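Local coordinates for uncharacterized protein TP-0789 domain-containing protein (Nitrosomonas europaea ATCC 19718, PDB 3BUU) that is of unknown function but belongs to the LolA superfamily, whose best-known members carry lipoproteins across the periplasm, and may bind a lipid-like ligand, at residues V7-L13 with Y131-L135; T112-H116 with V142-V147; R157-A161 with T173-F179. One frame throughout, in Å; residues are numbered along the deposited sequence.

Interaction 1. Residues V7-L13 with Y131-L135; sequences VTAQSIL and YVLEL
Ile12 and Tyr131 make the CH-pi part of this contact. Ile12 CD1 sits over the middle of the Tyr131 ring, 3.6 Å from its centroid and 10° off the ring normal. Ile12 CG1 is anti to the carbonyl carbon (chi1 -66°), and the chain runs on extended to lay its end methyl on the ring face.

Aliphatic packing makes up most of the rest. The other branch of Ile12, CG2, meets Leu133 CD1 at 3.8 Å. Leu133 CD2 touches Ala9 CB at 4.2 Å. Further along the strand, Leu13 CD1 and Leu135 CD1 are 4.0 Å apart.

Val7 CG1 comes obliquely to the phenol end of the tyrosine, 3.7 Å from Tyr131 OH. A serine in place of Tyr131 would probably leave Ile12 CD1 without its ring and open a gap under the first helical turn.

The capping bonds lie within 7-13. Thr8 and Ser11 form a capping box: Ser11 N donates to Thr8 OG1 at 2.9 Å, and Thr8 N to Ser11 OG at 3.0 Å.

Helix 9-13 runs almost at a right angle to strand 131-135 (signed crossing angle -100°). Leu149 and Val151 of the adjacent strand extend the apolar bed. The chemistry implies that, between these two segments, apolar packing holds the helix start to the strand, while the capping bonds fix the helix's own first turn.

Interaction 2. Residues T112-H116 with V142-V147; sequences TGDYH and VTYQKV
Tyr115 CG stands anti to its own carbonyl carbon (chi1 -60°), which sends the ring across to the backbone of Tyr144. Tyr144 has nearly the same first torsion (chi1 -52°), and its ring presents an edge to the phenol oxygen of Tyr115. Tyr144 N donates to Tyr115 OH at 3.1 Å, with a bent N-H...O angle of 140°. Tyr144 CD2 lies 3.4 Å from the same oxygen, which is near the plane of the Tyr144 ring. At the edge of the Tyr115 ring, CE1 is 3.2 Å from Tyr144 O. That carbonyl oxygen is buried and has no hydrogen-bond partner in the model.

The two segments lead into strands 115-125 and 146-152. These strands flank strand 128-137 in an antiparallel sheet of the LolA-like fold. Tyr115 therefore reaches over the middle strand, and Leu135 of that strand touches both Tyr115 and Val147.

Two valines pack beside the phenol. Val147 CG2 meets Tyr115 CE1 obliquely at 4.1 Å. Val142 CG2 approaches the same carbon a little less closely, while Val142 CG1 lies 3.7 Å from Asp114 O.

A water joins the loops. It donates to Asp114 OD2 at 2.7 Å and accepts from Thr143 N at 3.0 Å. The other carboxylate oxygen, Asp114 OD1, forms salt bridges with Arg76 and Arg108. These two positive groups would probably favour the charged form of the aspartate. Tyr144 OH is hydrogen-bonded to Asp105 and Lys172.

Interaction 3. Residues R157-A161 with T173-F179; sequences RPYKA and TSRYENF
Strands 158-161 and 173-179 run antiparallel as the arms of a beta hairpin, axes 4.6 Å apart at 163°, with Ala161 and Ser174 a hydrogen-bonded pair and Lys160 and Arg175 the next, non-hydrogen-bonded one.

Arg157 lies over the ring of Phe179. The extended chain (chi2 -179°) lays CD and the guanidinium along the same face. The guanidinium is stacked off-centre on the ring, with planes 7° apart and centres 4.5 Å apart. Arg157 CD adds a CH-pi contact and comes within 3.6 Å of Phe179 CE1. Pro158 O lies at the edge of the Phe179 ring.

Pro158 CB sits over the centre of the Tyr176 ring, 3.7 Å from its centroid. The two side chains cross at about a right angle. Pro158 and Tyr176 also touch helix 9-20, through Ile19 and Arg20.

Arg175 and Glu177 make a salt bridge within their strand, with Arg175 NE to Glu177 OE2 at 3.1 Å. The oxygen lies in the guanidinium plane, but Arg175 meets the carboxylate from above its plane. Lys160 makes a cation-pi contact with Trp150 of the neighbouring strand.

Three backbone bonds join the arms. Ala161 N donates to Ser174 O and Ser174 N to Ala161 O, both at 2.9 Å. Tyr176 N donates to Tyr159 O at 3.2 Å. A water also lies between Tyr159 O and Tyr176 O.

The chemistry implies two kinds of contact. Backbone bonds join the arms from Ala161 and Ser174 to Tyr159 and Tyr176. Beyond them, where the strands diverge, Arg157 packs on the ring of Phe179, and Pro158 covers the Tyr176 ring.

How the interactions relate
Interactions 1 and 2 interlock along the chain: their segments alternate. Both close before interaction 3 opens. Interactions 1 and 2 have centres about 13 Å apart and touch directly. Leu135 N and Val147 O form a probable hydrogen bond, and Leu13 packs on Thr112. Interaction 3 is centred about 17 Å from interaction 2, which it meets through Val147 and Ala161. Interactions 1 and 3 do not touch; their nearest atoms are about 7 Å apart. Strands 115-125, 128-137, 146-152, 158-164 and 170-182 are neighbours in the sheet. Helix 9-20 packs on 128-137, 146-152, 158-164 and 170-182, consistent with the curved, helix-covered antiparallel sheet of an open LolA-like barrel.

Interaction 1. Residues V7-L13 with Y131-L135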
ATOM      1  N   VAL A   7      -2.630  24.672  -8.580  1.00 16.63           N
ATOM      2  CA  VAL A   7      -2.487  23.381  -7.949  1.00 14.45           C
ATOM      3  C   VAL A   7      -3.347  23.373  -6.674  1.00 10.62           C
ATOM      4  O   VAL A   7      -3.364  24.379  -5.968  1.00 11.51           O
ATOM      5  CB  VAL A   7      -0.935  23.273  -7.618  1.00 16.61           C
ATOM      6  CG1 VAL A   7      -0.620  22.140  -6.803  1.00 17.75           C
ATOM      7  CG2 VAL A   7      -0.116  23.275  -8.904  1.00 18.37           C
ATOM      8  N   THR A   8      -4.016  22.258  -6.410  1.00  9.41           N
ATOM      9  CA  THR A   8      -4.771  22.140  -5.199  1.00  8.56           C
ATOM     10  C   THR A   8      -4.243  20.937  -4.422  1.00  8.02           C
ATOM     11  O   THR A   8      -3.578  20.067  -4.990  1.00  8.46           O
ATOM     12  CB  THR A   8      -6.267  21.958  -5.467  1.00  8.50           C
ATOM     13  OG1 THR A   8      -6.478  20.638  -5.986  1.00 10.37           O
ATOM     14  CG2 THR A   8      -6.786  23.017  -6.429  1.00  9.39           C
ATOM     15  N   ALA A   9      -4.533  20.847  -3.141  1.00  7.33           N
ATOM     16  CA  ALA A   9      -4.145  19.631  -2.388  1.00  8.17           C
ATOM     17  C   ALA A   9      -4.701  18.375  -3.066  1.00  7.37           C
ATOM     18  O   ALA A   9      -4.023  17.354  -3.146  1.00  7.80           O
ATOM     19  CB  ALA A   9      -4.603  19.749  -0.943  1.00  9.31           C
ATOM     20  N   GLN A  10      -5.941  18.452  -3.525  1.00  7.68           N
ATOM     21  CA  GLN A  10      -6.565  17.313  -4.195  0.70  9.02           C
ATOM     22  C   GLN A  10      -5.814  16.947  -5.472  1.00  8.03           C
ATOM     23  O   GLN A  10      -5.565  15.748  -5.749  1.00  7.80           O
ATOM     24  CB  GLN A  10      -8.009  17.673  -4.527  0.70  9.99           C
ATOM     25  CG  GLN A  10      -8.894  17.668  -3.323  0.70 12.11           C
ATOM     26  CD  GLN A  10      -8.786  18.892  -2.386  0.70 13.63           C
ATOM     27  OE1 GLN A  10      -8.229  19.993  -2.732  0.70 10.57           O
ATOM     28  NE2 GLN A  10      -9.355  18.703  -1.158  0.70 15.08           N
ATOM     29  N   SER A  11      -5.442  17.942  -6.271  1.00  8.05           N
ATOM     30  CA  SER A  11      -4.745  17.635  -7.519  1.00  8.62           C
ATOM     31  C   SER A  11      -3.346  17.109  -7.286  1.00  8.23           C
ATOM     32  O   SER A  11      -2.900  16.238  -8.012  1.00  8.78           O
ATOM     33  CB  SER A  11      -4.787  18.788  -8.515  1.00 10.65           C
ATOM     34  OG  SER A  11      -3.942  19.843  -8.140  1.00 13.02           O
ATOM     35  N   ILE A  12      -2.662  17.610  -6.256  1.00  7.47           N
ATOM     36  CA  ILE A  12      -1.345  17.120  -5.901  1.00  7.20           C
ATOM     37  C   ILE A  12      -1.453  15.634  -5.536  1.00  7.89           C
ATOM     38  O   ILE A  12      -0.669  14.807  -5.992  1.00  7.74           O
ATOM     39  CB  ILE A  12      -0.737  17.925  -4.733  1.00  8.46           C
ATOM     40  CG1 ILE A  12      -0.471  19.379  -5.158  1.00  9.84           C
ATOM     41  CG2 ILE A  12       0.571  17.300  -4.280  1.00  9.79           C
ATOM     42  CD1 ILE A  12      -0.213  20.269  -3.950  1.00 11.14           C
ATOM     43  N   LEU A  13      -2.422  15.301  -4.691  1.00  7.11           N
ATOM     44  CA  LEU A  13      -2.588  13.913  -4.277  1.00  7.11           C
ATOM     45  C   LEU A  13      -2.925  13.022  -5.466  1.00  7.23           C
ATOM     46  O   LEU A  13      -2.419  11.906  -5.557  1.00  8.43           O
ATOM     47  CB  LEU A  13      -3.675  13.811  -3.202  1.00  7.51           C
ATOM     48  CG  LEU A  13      -3.744  12.438  -2.556  1.00  7.54           C
ATOM     49  CD1 LEU A  13      -2.464  12.035  -1.870  1.00 10.17           C
ATOM     50  CD2 LEU A  13      -4.974  12.420  -1.596  1.00  9.16           C
ATOM     51  N   TYR A 131       5.765  19.599  -1.401  1.00  6.37           N
ATOM     52  CA  TYR A 131       4.507  19.809  -0.714  1.00  5.95           C
ATOM     53  C   TYR A 131       4.413  18.768   0.390  1.00  6.78           C
ATOM     54  O   TYR A 131       4.582  17.585   0.113  1.00  7.88           O
ATOM     55  CB  TYR A 131       3.327  19.601  -1.664  1.00  6.60           C
ATOM     56  CG  TYR A 131       3.308  20.459  -2.885  1.00  6.08           C
ATOM     57  CD1 TYR A 131       3.174  21.826  -2.805  1.00  6.81           C
ATOM     58  CD2 TYR A 131       3.352  19.887  -4.153  1.00  7.81           C
ATOM     59  CE1 TYR A 131       3.070  22.617  -3.979  1.00  8.83           C
ATOM     60  CE2 TYR A 131       3.265  20.652  -5.308  1.00  7.92           C
ATOM     61  CZ  TYR A 131       3.133  22.024  -5.230  1.00  8.28           C
ATOM     62  OH  TYR A 131       3.020  22.788  -6.371  1.00 10.79           O
ATOM     63  N   VAL A 132       4.038  19.165   1.606  1.00  6.39           N
ATOM     64  CA  VAL A 132       3.743  18.208   2.680  1.00  6.85           C
ATOM     65  C   VAL A 132       2.250  18.211   2.873  1.00  6.30           C
ATOM     66  O   VAL A 132       1.695  19.214   3.378  1.00  7.49           O
ATOM     67  CB  VAL A 132       4.509  18.496   4.000  1.00  7.15           C
ATOM     68  CG1 VAL A 132       4.242  17.363   4.996  1.00  9.36           C
ATOM     69  CG2 VAL A 132       5.989  18.632   3.733  1.00  8.97           C
ATOM     70  N   LEU A 133       1.595  17.149   2.420  1.00  6.24           N
ATOM     71  CA  LEU A 133       0.160  17.056   2.556  1.00  6.12           C
ATOM     72  C   LEU A 133      -0.201  16.331   3.836  1.00  6.31           C
ATOM     73  O   LEU A 133       0.361  15.283   4.133  1.00  7.60           O
ATOM     74  CB  LEU A 133      -0.468  16.256   1.397  1.00  7.39           C
ATOM     75  CG  LEU A 133      -0.239  16.843  -0.003  1.00  8.48           C
ATOM     76  CD1 LEU A 133      -0.945  15.968  -1.082  1.00  9.92           C
ATOM     77  CD2 LEU A 133      -0.736  18.261  -0.099  1.00 10.43           C
ATOM     78  N   GLU A 134      -1.168  16.858   4.565  1.00  6.58           N
ATOM     79  CA  GLU A 134      -1.770  16.143   5.674  1.00  7.11           C
ATOM     80  C   GLU A 134      -3.010  15.426   5.135  1.00  6.57           C
ATOM     81  O   GLU A 134      -3.935  16.081   4.617  1.00  7.29           O
ATOM     82  CB  GLU A 134      -2.155  17.118   6.786  1.00  8.09           C
ATOM     83  CG  GLU A 134      -2.804  16.368   7.933  1.00  9.95           C
ATOM     84  CD  GLU A 134      -2.732  17.087   9.254  1.00 15.40           C
ATOM     85  OE1 GLU A 134      -2.096  18.149   9.343  1.00 19.08           O
ATOM     86  OE2 GLU A 134      -3.301  16.567  10.233  1.00 18.73           O
ATOM     87  N   LEU A 135      -3.005  14.098   5.251  1.00  6.73           N
ATOM     88  CA  LEU A 135      -4.095  13.250   4.761  1.00  7.38           C
ATOM     89  C   LEU A 135      -4.841  12.761   5.970  1.00  7.20           C
ATOM     90  O   LEU A 135      -4.313  11.998   6.790  1.00  8.50           O
ATOM     91  CB  LEU A 135      -3.492  12.065   4.009  1.00  7.36           C
ATOM     92  CG  LEU A 135      -2.599  12.398   2.828  1.00 10.24           C
ATOM     93  CD1 LEU A 135      -2.226  11.145   2.057  1.00 11.27           C
ATOM     94  CD2 LEU A 135      -3.128  13.432   1.914  1.00 12.36           C
TER

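Interaction 2. Residues T112-H116 with V142-V147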
ATOM      1  N   THR A 112      -6.242   8.890  -2.709  1.00  8.59           N
ATOM      2  CA  THR A 112      -7.468   9.626  -3.067  1.00  8.44           C
ATOM      3  C   THR A 112      -8.666   8.750  -2.776  1.00  9.57           C
ATOM      4  O   THR A 112      -8.670   7.557  -3.112  1.00 10.15           O
ATOM      5  CB  THR A 112      -7.432  10.043  -4.522  1.00  9.21           C
ATOM      6  OG1 THR A 112      -6.367  10.972  -4.731  1.00  9.32           O
ATOM      7  CG2 THR A 112      -8.724  10.735  -4.956  1.00 11.56           C
ATOM      8  N   GLY A 113      -9.672   9.348  -2.137  1.00  9.08           N
ATOM      9  CA  GLY A 113     -10.911   8.657  -1.780  1.00 10.58           C
ATOM     10  C   GLY A 113     -10.916   8.145  -0.346  1.00 10.36           C
ATOM     11  O   GLY A 113     -11.972   7.967   0.260  1.00 11.95           O
ATOM     12  N   ASP A 114      -9.738   7.870   0.202  1.00  9.30           N
ATOM     13  CA  ASP A 114      -9.628   7.380   1.580  1.00  9.41           C
ATOM     14  C   ASP A 114      -9.259   8.479   2.572  1.00  8.16           C
ATOM     15  O   ASP A 114      -9.426   8.314   3.766  1.00  9.23           O
ATOM     16  CB  ASP A 114      -8.562   6.279   1.677  1.00 10.38           C
ATOM     17  CG  ASP A 114      -9.025   4.924   1.200  1.00 12.50           C
ATOM     18  OD1 ASP A 114     -10.221   4.815   0.788  1.00 16.48           O
ATOM     19  OD2 ASP A 114      -8.180   3.968   1.265  1.00 14.37           O
ATOM     20  N   TYR A 115      -8.685   9.587   2.065  1.00  8.97           N
ATOM     21  CA  TYR A 115      -8.138  10.644   2.896  1.00  8.69           C
ATOM     22  C   TYR A 115      -8.535  11.984   2.320  1.00  9.96           C
ATOM     23  O   TYR A 115      -8.496  12.189   1.105  1.00 11.43           O
ATOM     24  CB  TYR A 115      -6.589  10.626   2.932  1.00  9.39           C
ATOM     25  CG  TYR A 115      -6.073   9.327   3.475  1.00  7.81           C
ATOM     26  CD1 TYR A 115      -5.907   9.140   4.845  1.00  8.10           C
ATOM     27  CD2 TYR A 115      -5.823   8.257   2.639  1.00  8.34           C
ATOM     28  CE1 TYR A 115      -5.515   7.906   5.366  1.00  8.49           C
ATOM     29  CE2 TYR A 115      -5.443   7.020   3.142  1.00  8.54           C
ATOM     30  CZ  TYR A 115      -5.294   6.839   4.502  1.00  8.21           C
ATOM     31  OH  TYR A 115      -4.951   5.619   5.001  1.00 10.72           O
ATOM     32  N   HIS A 116      -8.846  12.923   3.206  1.00 10.09           N
ATOM     33  CA  HIS A 116      -9.015  14.322   2.812  1.00  9.63           C
ATOM     34  C   HIS A 116      -7.631  14.987   2.863  1.00  8.77           C
ATOM     35  O   HIS A 116      -6.991  14.943   3.913  1.00  8.87           O
ATOM     36  CB  HIS A 116      -9.938  14.990   3.814  1.00 11.36           C
ATOM     37  CG  HIS A 116      -9.836  16.496   3.779  1.00 15.90           C
ATOM     38  ND1 HIS A 116     -10.533  17.278   2.888  1.00 20.55           N
ATOM     39  CD2 HIS A 116      -9.021  17.349   4.460  1.00 15.26           C
ATOM     40  CE1 HIS A 116     -10.209  18.556   3.060  1.00 17.17           C
ATOM     41  NE2 HIS A 116      -9.289  18.618   4.010  1.00 20.58           N
ATOM     42  N   VAL A 142     -10.462   3.077   7.211  1.00 11.60           N
ATOM     43  CA  VAL A 142      -9.373   3.214   6.269  1.00 10.88           C
ATOM     44  C   VAL A 142      -8.091   2.786   6.968  1.00 10.25           C
ATOM     45  O   VAL A 142      -8.071   2.422   8.170  1.00 11.93           O
ATOM     46  CB  VAL A 142      -9.272   4.618   5.558  1.00 12.34           C
ATOM     47  CG1 VAL A 142     -10.558   4.950   4.832  1.00 13.06           C
ATOM     48  CG2 VAL A 142      -8.863   5.697   6.555  1.00 13.43           C
ATOM     49  N   THR A 143      -6.997   2.719   6.228  1.00  8.29           N
ATOM     50  CA  THR A 143      -5.806   2.105   6.766  1.00  8.53           C
ATOM     51  C   THR A 143      -5.207   2.890   7.936  1.00  8.82           C
ATOM     52  O   THR A 143      -4.732   2.285   8.903  1.00 10.13           O
ATOM     53  CB  THR A 143      -4.788   1.822   5.656  1.00  8.65           C
ATOM     54  OG1 THR A 143      -5.442   1.166   4.566  1.00  8.91           O
ATOM     55  CG2 THR A 143      -3.626   0.942   6.118  1.00  9.40           C
ATOM     56  N   TYR A 144      -5.196   4.229   7.814  1.00  7.70           N
ATOM     57  CA  TYR A 144      -4.629   5.118   8.833  1.00  8.32           C
ATOM     58  C   TYR A 144      -5.529   6.249   9.143  1.00  8.75           C
ATOM     59  O   TYR A 144      -6.279   6.697   8.262  1.00  9.46           O
ATOM     60  CB  TYR A 144      -3.275   5.732   8.362  1.00  8.63           C
ATOM     61  CG  TYR A 144      -2.331   4.692   7.900  1.00  8.11           C
ATOM     62  CD1 TYR A 144      -1.586   3.952   8.813  1.00  9.08           C
ATOM     63  CD2 TYR A 144      -2.202   4.408   6.535  1.00  8.60           C
ATOM     64  CE1 TYR A 144      -0.725   2.935   8.377  1.00  9.28           C
ATOM     65  CE2 TYR A 144      -1.343   3.395   6.085  1.00  8.37           C
ATOM     66  CZ  TYR A 144      -0.615   2.670   7.030  1.00  8.44           C
ATOM     67  OH  TYR A 144       0.226   1.653   6.650  1.00  9.41           O
ATOM     68  N   GLN A 145      -5.404   6.785  10.355  1.00  8.80           N
ATOM     69  CA  GLN A 145      -6.148   7.987  10.656  1.00 10.25           C
ATOM     70  C   GLN A 145      -5.497   9.247  10.108  1.00  8.51           C
ATOM     71  O   GLN A 145      -6.186  10.230   9.816  1.00  9.48           O
ATOM     72  CB  GLN A 145      -6.505   8.041  12.127  1.00 13.33           C
ATOM     73  CG  GLN A 145      -7.523   6.909  12.450  1.00 16.43           C
ATOM     74  CD  GLN A 145      -8.743   6.889  11.508  1.00 19.61           C
ATOM     75  OE1 GLN A 145      -8.833   6.060  10.563  1.00 20.65           O
ATOM     76  NE2 GLN A 145      -9.656   7.822  11.729  1.00 21.90           N
ATOM     77  N   LYS A 146      -4.184   9.256  10.002  1.00  7.93           N
ATOM     78  CA  LYS A 146      -3.461  10.407   9.523  1.00  8.48           C
ATOM     79  C   LYS A 146      -2.187   9.956   8.845  1.00  7.50           C
ATOM     80  O   LYS A 146      -1.462   9.116   9.376  1.00  7.75           O
ATOM     81  CB  LYS A 146      -3.130  11.368  10.709  1.00  9.32           C
ATOM     82  CG  LYS A 146      -2.132  12.444  10.415  1.00 12.00           C
ATOM     83  CD  LYS A 146      -1.815  13.227  11.718  1.00 14.46           C
ATOM     84  CE  LYS A 146      -0.598  14.078  11.570  1.00 18.15           C
ATOM     85  NZ  LYS A 146      -0.451  14.924  12.791  1.00 20.79           N
ATOM     86  N   VAL A 147      -1.908  10.551   7.681  1.00  7.25           N
ATOM     87  CA  VAL A 147      -0.649  10.336   6.963  1.00  6.81           C
ATOM     88  C   VAL A 147      -0.114  11.721   6.588  1.00  6.26           C
ATOM     89  O   VAL A 147      -0.901  12.563   6.134  1.00  7.30           O
ATOM     90  CB  VAL A 147      -0.880   9.489   5.684  1.00  6.75           C
ATOM     91  CG1 VAL A 147       0.447   9.228   4.949  1.00  7.92           C
ATOM     92  CG2 VAL A 147      -1.511   8.151   6.056  1.00  8.98           C
TER
HETATM   93  O   HOH W   1      -6.619   3.316   3.311  1.00 13.27           O

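Interaction 3. Residues R157-A161 with T173-F179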
ATOM      1  N   ARG A 157       6.227  13.596  -7.830  1.00  7.22           N
ATOM      2  CA  ARG A 157       6.562  12.257  -7.352  1.00  7.68           C
ATOM      3  C   ARG A 157       6.356  12.144  -5.843  1.00  7.22           C
ATOM      4  O   ARG A 157       6.769  13.023  -5.085  1.00  7.82           O
ATOM      5  CB  ARG A 157       7.998  11.897  -7.634  1.00 10.40           C
ATOM      6  CG  ARG A 157       8.298  11.517  -9.030  1.00 12.08           C
ATOM      7  CD  ARG A 157       9.756  11.162  -9.141  1.00 13.77           C
ATOM      8  NE  ARG A 157      10.046  10.946 -10.515  1.00 17.27           N
ATOM      9  CZ  ARG A 157      11.224  10.519 -10.926  1.00 18.36           C
ATOM     10  NH1 ARG A 157      12.179  10.321 -10.028  1.00 19.89           N
ATOM     11  NH2 ARG A 157      11.432  10.308 -12.210  1.00 22.85           N
ATOM     12  N   PRO A 158       5.811  11.005  -5.387  1.00  7.17           N
ATOM     13  CA  PRO A 158       5.850  10.770  -3.931  1.00  7.15           C
ATOM     14  C   PRO A 158       7.297  10.598  -3.498  1.00  6.36           C
ATOM     15  O   PRO A 158       8.076   9.894  -4.161  1.00  7.48           O
ATOM     16  CB  PRO A 158       5.007   9.487  -3.783  1.00  8.08           C
ATOM     17  CG  PRO A 158       5.174   8.760  -5.090  1.00  9.78           C
ATOM     18  CD  PRO A 158       5.293   9.848  -6.141  1.00  8.30           C
ATOM     19  N   TYR A 159       7.612  11.155  -2.330  1.00  6.50           N
ATOM     20  CA  TYR A 159       8.960  11.121  -1.812  1.00  6.93           C
ATOM     21  C   TYR A 159       9.050  10.286  -0.547  1.00  7.28           C
ATOM     22  O   TYR A 159       9.850   9.360  -0.471  1.00  7.73           O
ATOM     23  CB  TYR A 159       9.453  12.560  -1.581  1.00  8.44           C
ATOM     24  CG  TYR A 159      10.770  12.685  -0.871  1.00  8.81           C
ATOM     25  CD1 TYR A 159      11.927  12.128  -1.386  1.00 12.32           C
ATOM     26  CD2 TYR A 159      10.852  13.384   0.316  1.00 10.18           C
ATOM     27  CE1 TYR A 159      13.132  12.258  -0.718  1.00 15.32           C
ATOM     28  CE2 TYR A 159      12.040  13.512   0.987  1.00 12.31           C
ATOM     29  CZ  TYR A 159      13.167  12.968   0.461  1.00 13.85           C
ATOM     30  OH  TYR A 159      14.366  13.069   1.125  1.00 19.69           O
ATOM     31  N   LYS A 160       8.245  10.617   0.463  1.00  6.09           N
ATOM     32  CA  LYS A 160       8.255   9.892   1.712  1.00  6.85           C
ATOM     33  C   LYS A 160       6.942  10.160   2.405  1.00  6.21           C
ATOM     34  O   LYS A 160       6.189  11.082   2.043  1.00  6.12           O
ATOM     35  CB  LYS A 160       9.459  10.328   2.586  1.00  7.91           C
ATOM     36  CG  LYS A 160       9.337  11.694   3.216  1.00  8.37           C
ATOM     37  CD  LYS A 160      10.570  12.065   4.032  1.00 10.82           C
ATOM     38  CE  LYS A 160      10.350  13.411   4.758  1.00 13.05           C
ATOM     39  NZ  LYS A 160      11.501  13.722   5.638  1.00 17.79           N
ATOM     40  N   ALA A 161       6.659   9.344   3.406  1.00  6.35           N
ATOM     41  CA  ALA A 161       5.460   9.488   4.193  1.00  7.08           C
ATOM     42  C   ALA A 161       5.733   9.202   5.647  1.00  6.54           C
ATOM     43  O   ALA A 161       6.652   8.467   6.013  1.00  8.41           O
ATOM     44  CB  ALA A 161       4.344   8.622   3.636  1.00  8.60           C
ATOM     45  N   THR A 173       7.448   5.183   8.970  1.00  6.08           N
ATOM     46  CA  THR A 173       7.725   6.064   7.868  1.00  7.40           C
ATOM     47  C   THR A 173       7.958   5.219   6.623  1.00  7.59           C
ATOM     48  O   THR A 173       8.307   4.042   6.714  1.00  9.74           O
ATOM     49  CB  THR A 173       8.995   6.904   8.150  1.00  8.76           C
ATOM     50  OG1 THR A 173      10.094   6.023   8.373  1.00 13.08           O
ATOM     51  CG2 THR A 173       8.827   7.809   9.347  1.00 10.06           C
ATOM     52  N   SER A 174       7.731   5.801   5.457  1.00  7.26           N
ATOM     53  CA  SER A 174       8.042   5.140   4.218  1.00  7.61           C
ATOM     54  C   SER A 174       8.844   6.070   3.318  1.00  6.62           C
ATOM     55  O   SER A 174       8.768   7.294   3.439  1.00  7.57           O
ATOM     56  CB  SER A 174       6.796   4.665   3.497  1.00  9.11           C
ATOM     57  OG  SER A 174       6.064   5.791   3.087  1.00 10.12           O
ATOM     58  N   ARG A 175       9.601   5.463   2.427  1.00  6.16           N
ATOM     59  CA  ARG A 175      10.319   6.157   1.360  1.00  6.80           C
ATOM     60  C   ARG A 175      10.047   5.433   0.045  1.00  6.38           C
ATOM     61  O   ARG A 175       9.989   4.213   0.000  1.00  7.48           O
ATOM     62  CB  ARG A 175      11.845   6.068   1.614  1.00  9.75           C
ATOM     63  CG  ARG A 175      12.324   6.665   2.865  1.00 15.41           C
ATOM     64  CD  ARG A 175      13.857   6.665   2.872  1.00 19.81           C
ATOM     65  NE  ARG A 175      14.582   5.413   2.573  1.00 22.51           N
ATOM     66  CZ  ARG A 175      14.875   4.472   3.473  1.00 23.10           C
ATOM     67  NH1 ARG A 175      14.430   4.563   4.724  1.00 24.86           N
ATOM     68  NH2 ARG A 175      15.591   3.415   3.116  1.00 24.61           N
ATOM     69  N   TYR A 176       9.911   6.225  -1.016  1.00  7.04           N
ATOM     70  CA  TYR A 176       9.641   5.720  -2.358  1.00  7.63           C
ATOM     71  C   TYR A 176      10.948   5.782  -3.152  1.00  7.92           C
ATOM     72  O   TYR A 176      11.524   6.853  -3.266  1.00  9.79           O
ATOM     73  CB  TYR A 176       8.602   6.614  -3.011  1.00  8.15           C
ATOM     74  CG  TYR A 176       7.243   6.583  -2.380  1.00  8.43           C
ATOM     75  CD1 TYR A 176       6.248   5.751  -2.892  1.00 11.15           C
ATOM     76  CD2 TYR A 176       6.951   7.379  -1.273  1.00  8.58           C
ATOM     77  CE1 TYR A 176       4.996   5.731  -2.363  1.00 11.56           C
ATOM     78  CE2 TYR A 176       5.701   7.339  -0.727  1.00 10.90           C
ATOM     79  CZ  TYR A 176       4.707   6.524  -1.256  1.00 11.80           C
ATOM     80  OH  TYR A 176       3.444   6.498  -0.688  1.00 12.82           O
ATOM     81  N   GLU A 177      11.328   4.680  -3.781  1.00  7.75           N
ATOM     82  CA  GLU A 177      12.615   4.597  -4.435  1.00  8.53           C
ATOM     83  C   GLU A 177      12.535   3.787  -5.741  1.00  7.73           C
ATOM     84  O   GLU A 177      11.521   3.154  -6.051  1.00  7.42           O
ATOM     85  CB  GLU A 177      13.674   4.008  -3.485  1.00 11.24           C
ATOM     86  CG  GLU A 177      13.921   4.922  -2.285  1.00 13.47           C
ATOM     87  CD  GLU A 177      15.120   4.644  -1.453  1.00 18.34           C
ATOM     88  OE1 GLU A 177      15.830   3.679  -1.762  1.00 20.70           O
ATOM     89  OE2 GLU A 177      15.320   5.380  -0.448  1.00 20.41           O
ATOM     90  N   ASN A 178      13.659   3.790  -6.464  1.00  8.80           N
ATOM     91  CA  ASN A 178      13.849   2.908  -7.630  1.00  9.16           C
ATOM     92  C   ASN A 178      12.793   3.153  -8.716  1.00  8.63           C
ATOM     93  O   ASN A 178      12.042   2.269  -9.090  1.00  8.94           O
ATOM     94  CB  ASN A 178      13.939   1.426  -7.236  1.00 10.69           C
ATOM     95  CG  ASN A 178      15.161   1.114  -6.416  1.00 13.42           C
ATOM     96  OD1 ASN A 178      15.995   1.974  -6.160  1.00 18.31           O
ATOM     97  ND2 ASN A 178      15.289  -0.135  -6.022  1.00 14.90           N
ATOM     98  N   PHE A 179      12.727   4.394  -9.154  1.00  9.44           N
ATOM     99  CA  PHE A 179      11.756   4.795 -10.170  1.00  9.94           C
ATOM    100  C   PHE A 179      12.126   4.242 -11.542  1.00 10.33           C
ATOM    101  O   PHE A 179      13.284   4.305 -11.952  1.00 13.01           O
ATOM    102  CB  PHE A 179      11.592   6.311 -10.217  1.00 10.27           C
ATOM    103  CG  PHE A 179      10.826   6.868  -9.030  1.00 10.19           C
ATOM    104  CD1 PHE A 179       9.517   7.284  -9.196  1.00 10.01           C
ATOM    105  CD2 PHE A 179      11.410   6.988  -7.768  1.00 11.11           C
ATOM    106  CE1 PHE A 179       8.798   7.798  -8.168  1.00 10.95           C
ATOM    107  CE2 PHE A 179      10.657   7.515  -6.682  1.00 10.99           C
ATOM    108  CZ  PHE A 179       9.345   7.922  -6.909  1.00 11.50           C
TER
HETATM  109  O   HOH W   2      12.044   8.984  -2.019  1.00 29.78           O